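PDB 2GGO: 401aa long hypothetical glucose-1-phosphate thymidylyltransferase from Sulfolobus tokodaii, which transfers nucleotidyl groups onto sugar 1-phosphates and is a bifunctional enzyme of UDP-N-acetylglucosamine and UDP-N-acetylgalactosamine synthesis. Local coordinates for residues I5-S10 / I49-S54; T18-K23 / I377-R382; Y161-D166 / D186-M191. One frame throughout, in Å; residues are numbered along the deposited sequence.

Contact 1 of 3, residues I5-S10 / I49-S54; sequences ILAAGS and ITVIVS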
ATOM      1  N   ILE A   5      11.232  -3.657  10.790  1.00 34.74           N
ATOM      2  CA  ILE A   5      10.229  -3.044   9.891  1.00 33.52           C
ATOM      3  C   ILE A   5       9.539  -1.914  10.640  1.00 33.90           C
ATOM      4  O   ILE A   5       8.973  -2.140  11.698  1.00 34.13           O
ATOM      5  CB  ILE A   5       9.200  -4.062   9.393  1.00 33.20           C
ATOM      6  CG1 ILE A   5       9.913  -5.180   8.647  1.00 30.55           C
ATOM      7  CG2 ILE A   5       8.161  -3.375   8.432  1.00 31.68           C
ATOM      8  CD1 ILE A   5       9.115  -6.464   8.558  1.00 25.82           C
ATOM      9  N   LEU A   6       9.645  -0.696  10.119  1.00 34.80           N
ATOM     10  CA  LEU A   6       9.046   0.460  10.753  1.00 34.80           C
ATOM     11  C   LEU A   6       7.629   0.624  10.169  1.00 35.72           C
ATOM     12  O   LEU A   6       7.449   1.032   9.007  1.00 34.94           O
ATOM     13  CB  LEU A   6       9.917   1.696  10.548  1.00 34.89           C
ATOM     14  CG  LEU A   6      11.418   1.566  10.886  1.00 34.72           C
ATOM     15  CD1 LEU A   6      12.199   2.862  10.682  1.00 34.78           C
ATOM     16  CD2 LEU A   6      11.581   1.075  12.250  1.00 32.44           C
ATOM     17  N   ALA A   7       6.653   0.240  10.994  1.00 36.38           N
ATOM     18  CA  ALA A   7       5.233   0.188  10.645  1.00 37.83           C
ATOM     19  C   ALA A   7       4.390   0.961  11.667  1.00 39.02           C
ATOM     20  O   ALA A   7       3.313   0.510  12.064  1.00 39.44           O
ATOM     21  CB  ALA A   7       4.782  -1.248  10.581  1.00 37.16           C
ATOM     22  N   ALA A   8       4.880   2.121  12.080  1.00 41.35           N
ATOM     23  CA  ALA A   8       4.272   2.844  13.223  1.00 44.43           C
ATOM     24  C   ALA A   8       3.421   4.096  12.959  1.00 46.21           C
ATOM     25  O   ALA A   8       2.720   4.531  13.885  1.00 47.65           O
ATOM     26  CB  ALA A   8       5.311   3.150  14.276  1.00 44.07           C
ATOM     27  N   GLY A   9       3.467   4.682  11.751  1.00 48.06           N
ATOM     28  CA  GLY A   9       2.364   5.597  11.271  1.00 49.81           C
ATOM     29  C   GLY A   9       0.939   5.095  11.628  1.00 50.87           C
ATOM     30  O   GLY A   9       0.763   3.890  11.904  1.00 50.95           O
ATOM     31  N   SER A  10      -0.124   5.924  11.540  1.00 51.83           N
ATOM     32  CA  SER A  10      -0.374   6.943  10.494  1.00 51.93           C
ATOM     33  C   SER A  10       0.138   6.531   9.085  1.00 51.16           C
ATOM     34  O   SER A  10       1.273   6.846   8.676  1.00 51.94           O
ATOM     35  CB  SER A  10       0.044   8.367  10.909  1.00 52.29           C
ATOM     36  OG  SER A  10      -0.856   9.319  10.341  1.00 53.34           O
ATOM     37  N   ILE A  49      13.118 -10.919  12.932  1.00 33.58           N
ATOM     38  CA  ILE A  49      12.412  -9.751  12.392  1.00 32.09           C
ATOM     39  C   ILE A  49      11.570  -9.144  13.480  1.00 32.15           C
ATOM     40  O   ILE A  49      10.866  -9.843  14.159  1.00 31.61           O
ATOM     41  CB  ILE A  49      11.558 -10.098  11.138  1.00 32.07           C
ATOM     42  CG1 ILE A  49      12.413 -10.866  10.117  1.00 29.82           C
ATOM     43  CG2 ILE A  49      10.927  -8.812  10.579  1.00 29.16           C
ATOM     44  CD1 ILE A  49      11.643 -11.734   9.062  1.00 31.22           C
ATOM     45  N   THR A  50      11.669  -7.834  13.619  1.00 32.52           N
ATOM     46  CA  THR A  50      10.916  -7.085  14.584  1.00 34.09           C
ATOM     47  C   THR A  50      10.119  -5.989  13.870  1.00 34.34           C
ATOM     48  O   THR A  50      10.676  -5.228  13.051  1.00 34.27           O
ATOM     49  CB  THR A  50      11.852  -6.398  15.573  1.00 34.68           C
ATOM     50  OG1 THR A  50      12.633  -7.392  16.226  1.00 35.95           O
ATOM     51  CG2 THR A  50      11.061  -5.620  16.631  1.00 34.81           C
ATOM     52  N   VAL A  51       8.835  -5.874  14.205  1.00 34.79           N
ATOM     53  CA  VAL A  51       8.047  -4.719  13.748  1.00 34.76           C
ATOM     54  C   VAL A  51       7.873  -3.655  14.838  1.00 35.04           C
ATOM     55  O   VAL A  51       7.378  -3.939  15.911  1.00 35.33           O
ATOM     56  CB  VAL A  51       6.660  -5.144  13.215  1.00 35.01           C
ATOM     57  CG1 VAL A  51       6.089  -4.055  12.333  1.00 33.20           C
ATOM     58  CG2 VAL A  51       6.782  -6.417  12.452  1.00 33.73           C
ATOM     59  N   ILE A  52       8.281  -2.431  14.564  1.00 36.02           N
ATOM     60  CA  ILE A  52       7.929  -1.322  15.449  1.00 37.92           C
ATOM     61  C   ILE A  52       6.563  -0.777  15.003  1.00 38.60           C
ATOM     62  O   ILE A  52       6.353  -0.427  13.845  1.00 37.98           O
ATOM     63  CB  ILE A  52       9.008  -0.244  15.457  1.00 38.36           C
ATOM     64  CG1 ILE A  52      10.303  -0.869  16.009  1.00 40.57           C
ATOM     65  CG2 ILE A  52       8.577   0.964  16.316  1.00 39.39           C
ATOM     66  CD1 ILE A  52      11.559  -0.496  15.244  1.00 39.37           C
ATOM     67  N   VAL A  53       5.631  -0.781  15.937  1.00 39.21           N
ATOM     68  CA  VAL A  53       4.251  -0.446  15.672  1.00 40.53           C
ATOM     69  C   VAL A  53       3.785   0.616  16.682  1.00 42.69           C
ATOM     70  O   VAL A  53       4.535   1.005  17.585  1.00 43.11           O
ATOM     71  CB  VAL A  53       3.352  -1.714  15.720  1.00 39.69           C
ATOM     72  CG1 VAL A  53       3.926  -2.782  14.849  1.00 38.80           C
ATOM     73  CG2 VAL A  53       3.169  -2.258  17.146  1.00 38.75           C
ATOM     74  N   SER A  54       2.566   1.120  16.518  1.00 44.20           N
ATOM     75  CA  SER A  54       1.998   1.984  17.531  1.00 45.17           C
ATOM     76  C   SER A  54       1.251   1.110  18.533  1.00 46.17           C
ATOM     77  O   SER A  54       0.840  -0.009  18.201  1.00 45.69           O
ATOM     78  CB  SER A  54       1.085   3.017  16.879  1.00 45.49           C
ATOM     79  OG  SER A  54      -0.028   2.374  16.276  1.00 45.05           O
TER
HETATM   80  O   HOH W   1       1.328   0.731  13.723  1.00 35.29           O
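Ile-5 and its neighbours pair with the strand that ends at Val-53, the two chains running in the same direction, and the backbone supplies the polar part of the contact. Ile-5 uses both its N-H and its carbonyl: its N donates to Thr-50 O at 2.8 Å, and its O receives Ile-52 N at 3.0 Å. Ala-7 N then closes on Ile-52 O at 2.9 Å, so Ile-5 and Ile-52 are each held twice. The CA of Val-51 adds a CA-H...O contact to Ile-5 O. Beyond this pair direct backbone bonding gives way to a water bridge: the water donates to Ala-7 O at 2.6 Å and accepts from Ser-54 N at 3.1 Å.

The apolar contacts divide between the two faces of the sheet. On the face of Ile-5 and Val-51, covered by helix 33-43 through Leu-41 and Ile-34, Ile-5 CD1 lies obliquely across Ile-49 CG2 at 3.6 Å. Val-51 CG1, turned anti to its backbone N (chi1 -160°), reaches forward to the methyl of Ala-7 at 3.6 Å. On the other face Leu-6 and Ile-52 lie side by side, and Leu-6 CD2 presses on Ile-52 CD1 at a tight 3.4 Å; Tyr-97 borders Leu-6 there.

Two neighbouring parallel strands joined through helix 33-43 make a beta-alpha-beta crossover. Its first strand runs straight into Ala-8, Gly-9 and Ser-10, the start of the loop that probably binds the nucleoside triphosphate, as expected of the Rossmann-like GT-A fold.

Contact 2 of 3, residues T18-K23 / I377-R382; sequences THTRPK and IGAYAR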
ATOM      1  N   THR A  18      -7.174   2.626   6.050  1.00 24.46           N
ATOM      2  CA  THR A  18      -6.525   2.482   7.373  1.00 25.68           C
ATOM      3  C   THR A  18      -7.439   2.740   8.567  1.00 26.86           C
ATOM      4  O   THR A  18      -6.992   2.725   9.720  1.00 28.35           O
ATOM      5  CB  THR A  18      -5.258   3.375   7.525  1.00 26.13           C
ATOM      6  OG1 THR A  18      -5.585   4.707   7.134  1.00 26.90           O
ATOM      7  CG2 THR A  18      -4.159   2.859   6.661  1.00 24.04           C
ATOM      8  N   HIS A  19      -8.727   2.955   8.321  1.00 26.03           N
ATOM      9  CA  HIS A  19      -9.638   3.053   9.410  1.00 24.28           C
ATOM     10  C   HIS A  19      -9.804   1.737  10.127  1.00 24.35           C
ATOM     11  O   HIS A  19     -10.180   1.717  11.296  1.00 23.42           O
ATOM     12  CB  HIS A  19     -11.000   3.488   8.881  1.00 23.04           C
ATOM     13  CG  HIS A  19     -11.070   4.920   8.517  1.00 21.97           C
ATOM     14  ND1 HIS A  19     -12.132   5.438   7.813  1.00 14.60           N
ATOM     15  CD2 HIS A  19     -10.253   5.965   8.791  1.00 21.97           C
ATOM     16  CE1 HIS A  19     -11.973   6.746   7.685  1.00 19.81           C
ATOM     17  NE2 HIS A  19     -10.830   7.084   8.242  1.00 18.11           N
ATOM     18  N   THR A  20      -9.580   0.622   9.432  1.00 23.63           N
ATOM     19  CA  THR A  20      -9.818  -0.658  10.041  1.00 24.85           C
ATOM     20  C   THR A  20      -8.598  -1.613  10.059  1.00 26.33           C
ATOM     21  O   THR A  20      -8.665  -2.691  10.656  1.00 28.61           O
ATOM     22  CB  THR A  20     -10.938  -1.384   9.347  1.00 25.30           C
ATOM     23  OG1 THR A  20     -10.545  -1.548   7.998  1.00 21.05           O
ATOM     24  CG2 THR A  20     -12.271  -0.560   9.430  1.00 23.26           C
ATOM     25  N   ARG A  21      -7.501  -1.252   9.407  1.00 27.23           N
ATOM     26  CA  ARG A  21      -6.311  -2.125   9.364  1.00 27.91           C
ATOM     27  C   ARG A  21      -5.075  -1.211   9.284  1.00 28.33           C
ATOM     28  O   ARG A  21      -5.196  -0.079   8.809  1.00 29.69           O
ATOM     29  CB  ARG A  21      -6.392  -3.117   8.192  1.00 28.01           C
ATOM     30  CG  ARG A  21      -5.850  -2.600   6.871  1.00 28.24           C
ATOM     31  CD  ARG A  21      -5.773  -3.721   5.841  1.00 31.95           C
ATOM     32  NE  ARG A  21      -7.120  -4.089   5.376  1.00 33.37           N
ATOM     33  CZ  ARG A  21      -7.459  -5.250   4.844  1.00 35.38           C
ATOM     34  NH1 ARG A  21      -6.563  -6.204   4.652  1.00 37.54           N
ATOM     35  NH2 ARG A  21      -8.715  -5.463   4.481  1.00 33.91           N
ATOM     36  N   PRO A  22      -3.912  -1.623   9.859  1.00 27.43           N
ATOM     37  CA  PRO A  22      -2.677  -0.813   9.730  1.00 26.84           C
ATOM     38  C   PRO A  22      -2.187  -0.883   8.316  1.00 26.30           C
ATOM     39  O   PRO A  22      -2.446  -1.879   7.660  1.00 26.37           O
ATOM     40  CB  PRO A  22      -1.669  -1.496  10.698  1.00 27.08           C
ATOM     41  CG  PRO A  22      -2.471  -2.462  11.509  1.00 27.21           C
ATOM     42  CD  PRO A  22      -3.714  -2.804  10.715  1.00 27.34           C
ATOM     43  N   LYS A  23      -1.530   0.144   7.791  1.00 26.82           N
ATOM     44  CA  LYS A  23      -1.119   0.019   6.369  1.00 28.46           C
ATOM     45  C   LYS A  23      -0.308  -1.203   6.000  1.00 28.43           C
ATOM     46  O   LYS A  23      -0.281  -1.581   4.835  1.00 27.43           O
ATOM     47  CB  LYS A  23      -0.380   1.233   5.841  1.00 29.94           C
ATOM     48  CG  LYS A  23       0.061   2.169   6.927  1.00 36.08           C
ATOM     49  CD  LYS A  23       1.547   2.519   6.761  1.00 42.38           C
ATOM     50  CE  LYS A  23       2.096   3.189   8.046  1.00 48.21           C
ATOM     51  NZ  LYS A  23       3.100   4.270   7.741  1.00 49.29           N
ATOM     52  N   ILE A 377     -14.981   7.315   1.300  1.00 16.01           N
ATOM     53  CA  ILE A 377     -15.969   6.995   2.303  1.00 15.62           C
ATOM     54  C   ILE A 377     -15.337   6.200   3.433  1.00 17.55           C
ATOM     55  O   ILE A 377     -14.808   5.058   3.231  1.00 19.02           O
ATOM     56  CB  ILE A 377     -17.163   6.204   1.638  1.00 15.83           C
ATOM     57  CG1 ILE A 377     -17.634   7.050   0.420  1.00 15.07           C
ATOM     58  CG2 ILE A 377     -18.216   5.901   2.679  1.00 13.59           C
ATOM     59  CD1 ILE A 377     -19.017   6.749  -0.153  1.00  8.67           C
ATOM     60  N   GLY A 378     -15.443   6.770   4.618  1.00 17.28           N
ATOM     61  CA  GLY A 378     -14.974   6.178   5.900  1.00 17.47           C
ATOM     62  C   GLY A 378     -15.541   4.826   6.225  1.00 18.60           C
ATOM     63  O   GLY A 378     -16.634   4.516   5.831  1.00 19.57           O
ATOM     64  N   ALA A 379     -14.776   3.994   6.914  1.00 17.62           N
ATOM     65  CA  ALA A 379     -15.231   2.677   7.334  1.00 17.00           C
ATOM     66  C   ALA A 379     -16.531   2.823   8.108  1.00 18.58           C
ATOM     67  O   ALA A 379     -16.729   3.825   8.737  1.00 16.39           O
ATOM     68  CB  ALA A 379     -14.164   2.053   8.238  1.00 16.73           C
ATOM     69  N   TYR A 380     -17.416   1.838   8.030  1.00 18.02           N
ATOM     70  CA  TYR A 380     -18.690   1.813   8.805  1.00 19.82           C
ATOM     71  C   TYR A 380     -19.709   2.856   8.375  1.00 18.24           C
ATOM     72  O   TYR A 380     -20.754   3.063   9.051  1.00 18.92           O
ATOM     73  CB  TYR A 380     -18.437   1.944  10.338  1.00 20.52           C
ATOM     74  CG  TYR A 380     -17.721   0.732  10.871  1.00 21.69           C
ATOM     75  CD1 TYR A 380     -18.382  -0.472  10.986  1.00 22.74           C
ATOM     76  CD2 TYR A 380     -16.368   0.772  11.213  1.00 20.71           C
ATOM     77  CE1 TYR A 380     -17.764  -1.599  11.447  1.00 23.11           C
ATOM     78  CE2 TYR A 380     -15.706  -0.408  11.687  1.00 18.39           C
ATOM     79  CZ  TYR A 380     -16.425  -1.573  11.764  1.00 23.34           C
ATOM     80  OH  TYR A 380     -15.839  -2.702  12.224  1.00 25.30           O
ATOM     81  N   ALA A 381     -19.423   3.554   7.297  1.00 17.50           N
ATOM     82  CA  ALA A 381     -20.367   4.637   6.852  1.00 17.51           C
ATOM     83  C   ALA A 381     -21.678   4.018   6.305  1.00 16.07           C
ATOM     84  O   ALA A 381     -21.729   2.902   5.865  1.00 16.24           O
ATOM     85  CB  ALA A 381     -19.748   5.513   5.829  1.00 17.60           C
ATOM     86  N   ARG A 382     -22.772   4.772   6.394  1.00 16.35           N
ATOM     87  CA  ARG A 382     -24.034   4.327   5.828  1.00 16.48           C
ATOM     88  C   ARG A 382     -24.544   5.446   4.946  1.00 15.68           C
ATOM     89  O   ARG A 382     -24.679   6.621   5.368  1.00 16.51           O
ATOM     90  CB  ARG A 382     -25.052   3.969   6.917  1.00 18.49           C
ATOM     91  CG  ARG A 382     -24.743   2.702   7.714  1.00 25.31           C
ATOM     92  CD  ARG A 382     -24.737   1.496   6.732  1.00 34.99           C
ATOM     93  NE  ARG A 382     -24.609   0.135   7.312  1.00 42.40           N
ATOM     94  CZ  ARG A 382     -23.441  -0.473   7.614  1.00 46.73           C
ATOM     95  NH1 ARG A 382     -22.269   0.163   7.445  1.00 43.58           N
ATOM     96  NH2 ARG A 382     -23.446  -1.720   8.111  1.00 47.50           N
TER
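At the junction between the nucleotidyltransferase domain and the hexapeptide-repeat domain, His-19 and Thr-20 on a loop of the nucleotidyltransferase domain press against Gly-378, Ala-379 and Tyr-380. The one hydrogen bond between the two segments is directed from backbone to ring: Ala-379 N donates to His-19 ND1 at 3.1 Å, nearly straight at 163° and only 5° out of the imidazole plane. The same ring edge passes Gly-378 CA, 3.5 Å from ND1, while Tyr-395 meets the imidazole edge-to-face.

The receiving surface is a type II turn, Gly-378 to Ala-381, one of the corners between short parallel strands in the left-handed beta-helix formed by hexapeptide repeats. Ala-379, second in the turn, aims its methyl at the loop and carries the apolar half of the contact. Its CB lies 3.5 Å from His-19 CB and a tight 3.4 Å from Thr-20 CG2.

At chi1 60° Thr-20 has CG2 opposite its carbonyl carbon, which carries the methyl to the turn and leaves OG1 to bond Glu-319, also of the repeat domain. The neighbouring Arg-21 forms salt bridges with Glu-302 and Glu-319. At the margin, Thr-20 CG2 lies 4.1 Å from CE2 of Tyr-380, a residue whose ring stacks on His-362.

Contact 3 of 3, residues Y161-D166 / D186-M191; sequences YKLNSD and DAINLM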
ATOM      1  N   TYR A 161      17.709   0.314   4.785  1.00 41.89           N
ATOM      2  CA  TYR A 161      18.972   0.640   5.427  1.00 42.71           C
ATOM      3  C   TYR A 161      19.638  -0.587   5.998  1.00 42.81           C
ATOM      4  O   TYR A 161      18.966  -1.482   6.485  1.00 42.28           O
ATOM      5  CB  TYR A 161      18.723   1.581   6.604  1.00 43.83           C
ATOM      6  CG  TYR A 161      18.028   2.862   6.255  1.00 44.83           C
ATOM      7  CD1 TYR A 161      17.202   3.486   7.178  1.00 47.13           C
ATOM      8  CD2 TYR A 161      18.181   3.455   4.998  1.00 46.57           C
ATOM      9  CE1 TYR A 161      16.551   4.695   6.871  1.00 48.72           C
ATOM     10  CE2 TYR A 161      17.528   4.659   4.668  1.00 48.25           C
ATOM     11  CZ  TYR A 161      16.730   5.288   5.618  1.00 48.33           C
ATOM     12  OH  TYR A 161      16.085   6.489   5.319  1.00 48.59           O
ATOM     13  N   LYS A 162      20.962  -0.607   5.969  1.00 43.14           N
ATOM     14  CA  LYS A 162      21.748  -1.565   6.753  1.00 44.02           C
ATOM     15  C   LYS A 162      22.704  -0.704   7.589  1.00 45.61           C
ATOM     16  O   LYS A 162      23.685  -0.141   7.074  1.00 45.01           O
ATOM     17  CB  LYS A 162      22.524  -2.521   5.833  1.00 43.14           C
ATOM     18  CG  LYS A 162      22.931  -3.847   6.409  1.00 40.82           C
ATOM     19  CD  LYS A 162      24.056  -3.753   7.435  1.00 41.70           C
ATOM     20  CE  LYS A 162      25.377  -3.289   6.818  1.00 41.41           C
ATOM     21  NZ  LYS A 162      26.566  -3.252   7.749  1.00 39.52           N
ATOM     22  N   LEU A 163      22.389  -0.590   8.876  1.00 47.85           N
ATOM     23  CA  LEU A 163      23.047   0.370   9.745  1.00 49.84           C
ATOM     24  C   LEU A 163      23.685  -0.356  10.905  1.00 52.13           C
ATOM     25  O   LEU A 163      23.130  -1.341  11.427  1.00 51.66           O
ATOM     26  CB  LEU A 163      22.062   1.434  10.262  1.00 49.47           C
ATOM     27  CG  LEU A 163      21.264   2.282   9.253  1.00 47.98           C
ATOM     28  CD1 LEU A 163      20.233   3.096   9.965  1.00 46.43           C
ATOM     29  CD2 LEU A 163      22.137   3.174   8.390  1.00 47.93           C
ATOM     30  N   ASN A 164      24.875   0.119  11.269  1.00 54.88           N
ATOM     31  CA  ASN A 164      25.584  -0.375  12.450  1.00 58.00           C
ATOM     32  C   ASN A 164      25.262   0.461  13.697  1.00 60.00           C
ATOM     33  O   ASN A 164      24.785   1.594  13.584  1.00 60.29           O
ATOM     34  CB  ASN A 164      27.078  -0.429  12.174  1.00 57.80           C
ATOM     35  CG  ASN A 164      27.385  -0.962  10.798  1.00 57.74           C
ATOM     36  OD1 ASN A 164      26.942  -2.045  10.423  1.00 56.17           O
ATOM     37  ND2 ASN A 164      28.137  -0.196  10.030  1.00 58.02           N
ATOM     38  N   SER A 165      25.506  -0.104  14.875  1.00 62.58           N
ATOM     39  CA  SER A 165      25.172   0.550  16.138  1.00 65.32           C
ATOM     40  C   SER A 165      25.693   2.005  16.299  1.00 67.55           C
ATOM     41  O   SER A 165      25.274   2.712  17.218  1.00 68.30           O
ATOM     42  CB  SER A 165      25.615  -0.335  17.307  1.00 65.20           C
ATOM     43  OG  SER A 165      26.846  -0.979  17.011  1.00 65.01           O
ATOM     44  N   ASP A 166      26.580   2.456  15.407  1.00 70.00           N
ATOM     45  CA  ASP A 166      27.011   3.867  15.356  1.00 72.33           C
ATOM     46  C   ASP A 166      25.868   4.818  15.084  1.00 73.97           C
ATOM     47  O   ASP A 166      26.008   6.020  15.290  1.00 74.19           O
ATOM     48  CB  ASP A 166      28.014   4.112  14.235  1.00 72.39           C
ATOM     49  CG  ASP A 166      29.042   3.037  14.137  1.00 73.51           C
ATOM     50  OD1 ASP A 166      29.369   2.456  15.198  1.00 74.30           O
ATOM     51  OD2 ASP A 166      29.508   2.777  12.998  1.00 74.80           O
ATOM     52  N   ASP A 186      18.337  12.575   9.180  1.00 92.41           N
ATOM     53  CA  ASP A 186      19.141  13.602   9.851  1.00 90.86           C
ATOM     54  C   ASP A 186      20.397  13.003  10.437  1.00 89.57           C
ATOM     55  O   ASP A 186      21.499  13.500  10.192  1.00 89.42           O
ATOM     56  CB  ASP A 186      18.346  14.248  10.981  1.00 91.22           C
ATOM     57  CG  ASP A 186      17.311  15.240  10.487  1.00 91.83           C
ATOM     58  OD1 ASP A 186      17.446  15.735   9.341  1.00 91.44           O
ATOM     59  OD2 ASP A 186      16.362  15.524  11.260  1.00 92.36           O
ATOM     60  N   ALA A 187      20.197  11.939  11.217  1.00 87.94           N
ATOM     61  CA  ALA A 187      21.261  11.185  11.877  1.00 86.30           C
ATOM     62  C   ALA A 187      22.204  10.509  10.880  1.00 85.20           C
ATOM     63  O   ALA A 187      23.413  10.452  11.099  1.00 85.13           O
ATOM     64  CB  ALA A 187      20.661  10.158  12.828  1.00 86.09           C
ATOM     65  N   ILE A 188      21.643  10.001   9.787  1.00 83.97           N
ATOM     66  CA  ILE A 188      22.429   9.386   8.715  1.00 82.72           C
ATOM     67  C   ILE A 188      23.302  10.434   8.022  1.00 82.28           C
ATOM     68  O   ILE A 188      24.358  10.105   7.460  1.00 82.34           O
ATOM     69  CB  ILE A 188      21.520   8.639   7.669  1.00 82.75           C
ATOM     70  CG1 ILE A 188      20.993   7.316   8.251  1.00 82.23           C
ATOM     71  CG2 ILE A 188      22.267   8.395   6.350  1.00 81.86           C
ATOM     72  CD1 ILE A 188      19.951   6.616   7.391  1.00 82.18           C
ATOM     73  N   ASN A 189      22.866  11.693   8.075  1.00 81.39           N
ATOM     74  CA  ASN A 189      23.569  12.776   7.392  1.00 80.45           C
ATOM     75  C   ASN A 189      24.834  13.279   8.083  1.00 80.22           C
ATOM     76  O   ASN A 189      25.816  13.605   7.405  1.00 80.21           O
ATOM     77  CB  ASN A 189      22.616  13.910   7.033  1.00 80.20           C
ATOM     78  CG  ASN A 189      22.204  13.865   5.580  1.00 79.10           C
ATOM     79  OD1 ASN A 189      21.132  14.330   5.212  1.00 78.46           O
ATOM     80  ND2 ASN A 189      23.060  13.298   4.741  1.00 77.88           N
ATOM     81  N   LEU A 190      24.812  13.316   9.416  1.00 79.80           N
ATOM     82  CA  LEU A 190      26.020  13.567  10.211  1.00 79.57           C
ATOM     83  C   LEU A 190      27.002  12.395  10.122  1.00 79.20           C
ATOM     84  O   LEU A 190      28.206  12.598   9.968  1.00 79.09           O
ATOM     85  CB  LEU A 190      25.692  13.820  11.693  1.00 79.69           C
ATOM     86  CG  LEU A 190      24.349  14.304  12.253  1.00 79.61           C
ATOM     87  CD1 LEU A 190      24.448  14.219  13.774  1.00 79.24           C
ATOM     88  CD2 LEU A 190      23.927  15.714  11.780  1.00 78.39           C
ATOM     89  N   MET A 191      26.475  11.177  10.235  1.00 78.97           N
ATOM     90  CA  MET A 191      27.276   9.958  10.150  1.00 78.70           C
ATOM     91  C   MET A 191      27.998   9.849   8.811  1.00 78.90           C
ATOM     92  O   MET A 191      29.148   9.428   8.762  1.00 78.64           O
ATOM     93  CB  MET A 191      26.407   8.717  10.405  1.00 78.81           C
ATOM     94  CG  MET A 191      27.201   7.417  10.602  1.00 78.52           C
ATOM     95  SD  MET A 191      26.210   5.904  10.716  1.00 77.89           S
ATOM     96  CE  MET A 191      25.704   5.694   9.016  1.00 75.66           C
TER
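Tyr-161 and Leu-163, alternate residues of a strand in the central mixed sheet, receive Ile-188 and Met-191, one turn apart on a helix, in the helix-on-sheet packing of an alpha/beta fold. The short segments approach to 11.8 Å between axes and are inclined at 61°; at that spacing it is side chains that bridge the gap.

The chief bump is the CD1 methyl of Ile-188. It sits over the centre of the Tyr-161 ring, 3.9 Å from the centroid and 11° off the normal, a CH-pi contact over one face. An extended side chain carries it there, with CG1 anti to the carbonyl carbon. The ring forms one wall of the hollow, and Leu-163 CD2, 4.2 Å from the same Ile-188 CD1, forms another; Ile-119 of the adjacent strand 117-123 also touches both Tyr-161 and Ile-188.

Tyr-161 OH is hydrogen-bonded to Asn-157, a residue that probably binds N-acetylglucosamine 1-phosphate, which links the packed ring to a residue of that site. Replacing the tyrosine with an alanine would remove ring and hydroxyl together, and is likely to open a gap beneath the Ile-188 methyl and leave Asn-157 without this partner.

Farther along, Met-191 reaches across extended as far as SD, and its last bond turns aside (chi3 73°) to bring CE to Leu-163 CD2 at 4.4 Å, while its SD lies 4.3 Å from Asp-166 CB.

The three contacts illustrate how chemistry follows position in a fold. Contacts 1 and 3 are buried and share the seven-stranded mixed sheet of the nucleotidyltransferase domain, their centres about 19 Å apart: contact 1 builds the sheet itself through backbone hydrogen bonds, whereas contact 3 lays a helix on it by apolar and CH-pi packing alone. Contact 2, partly buried, joins two domains through segments more than 350 residues apart in sequence and combines one side-chain-to-backbone hydrogen bond with a few methyl contacts. It is not isolated from contact 1, since Lys-23 NZ makes a weak hydrogen bond to Ser-10 O, whereas contact 3 lies about 36 Å from it between centres.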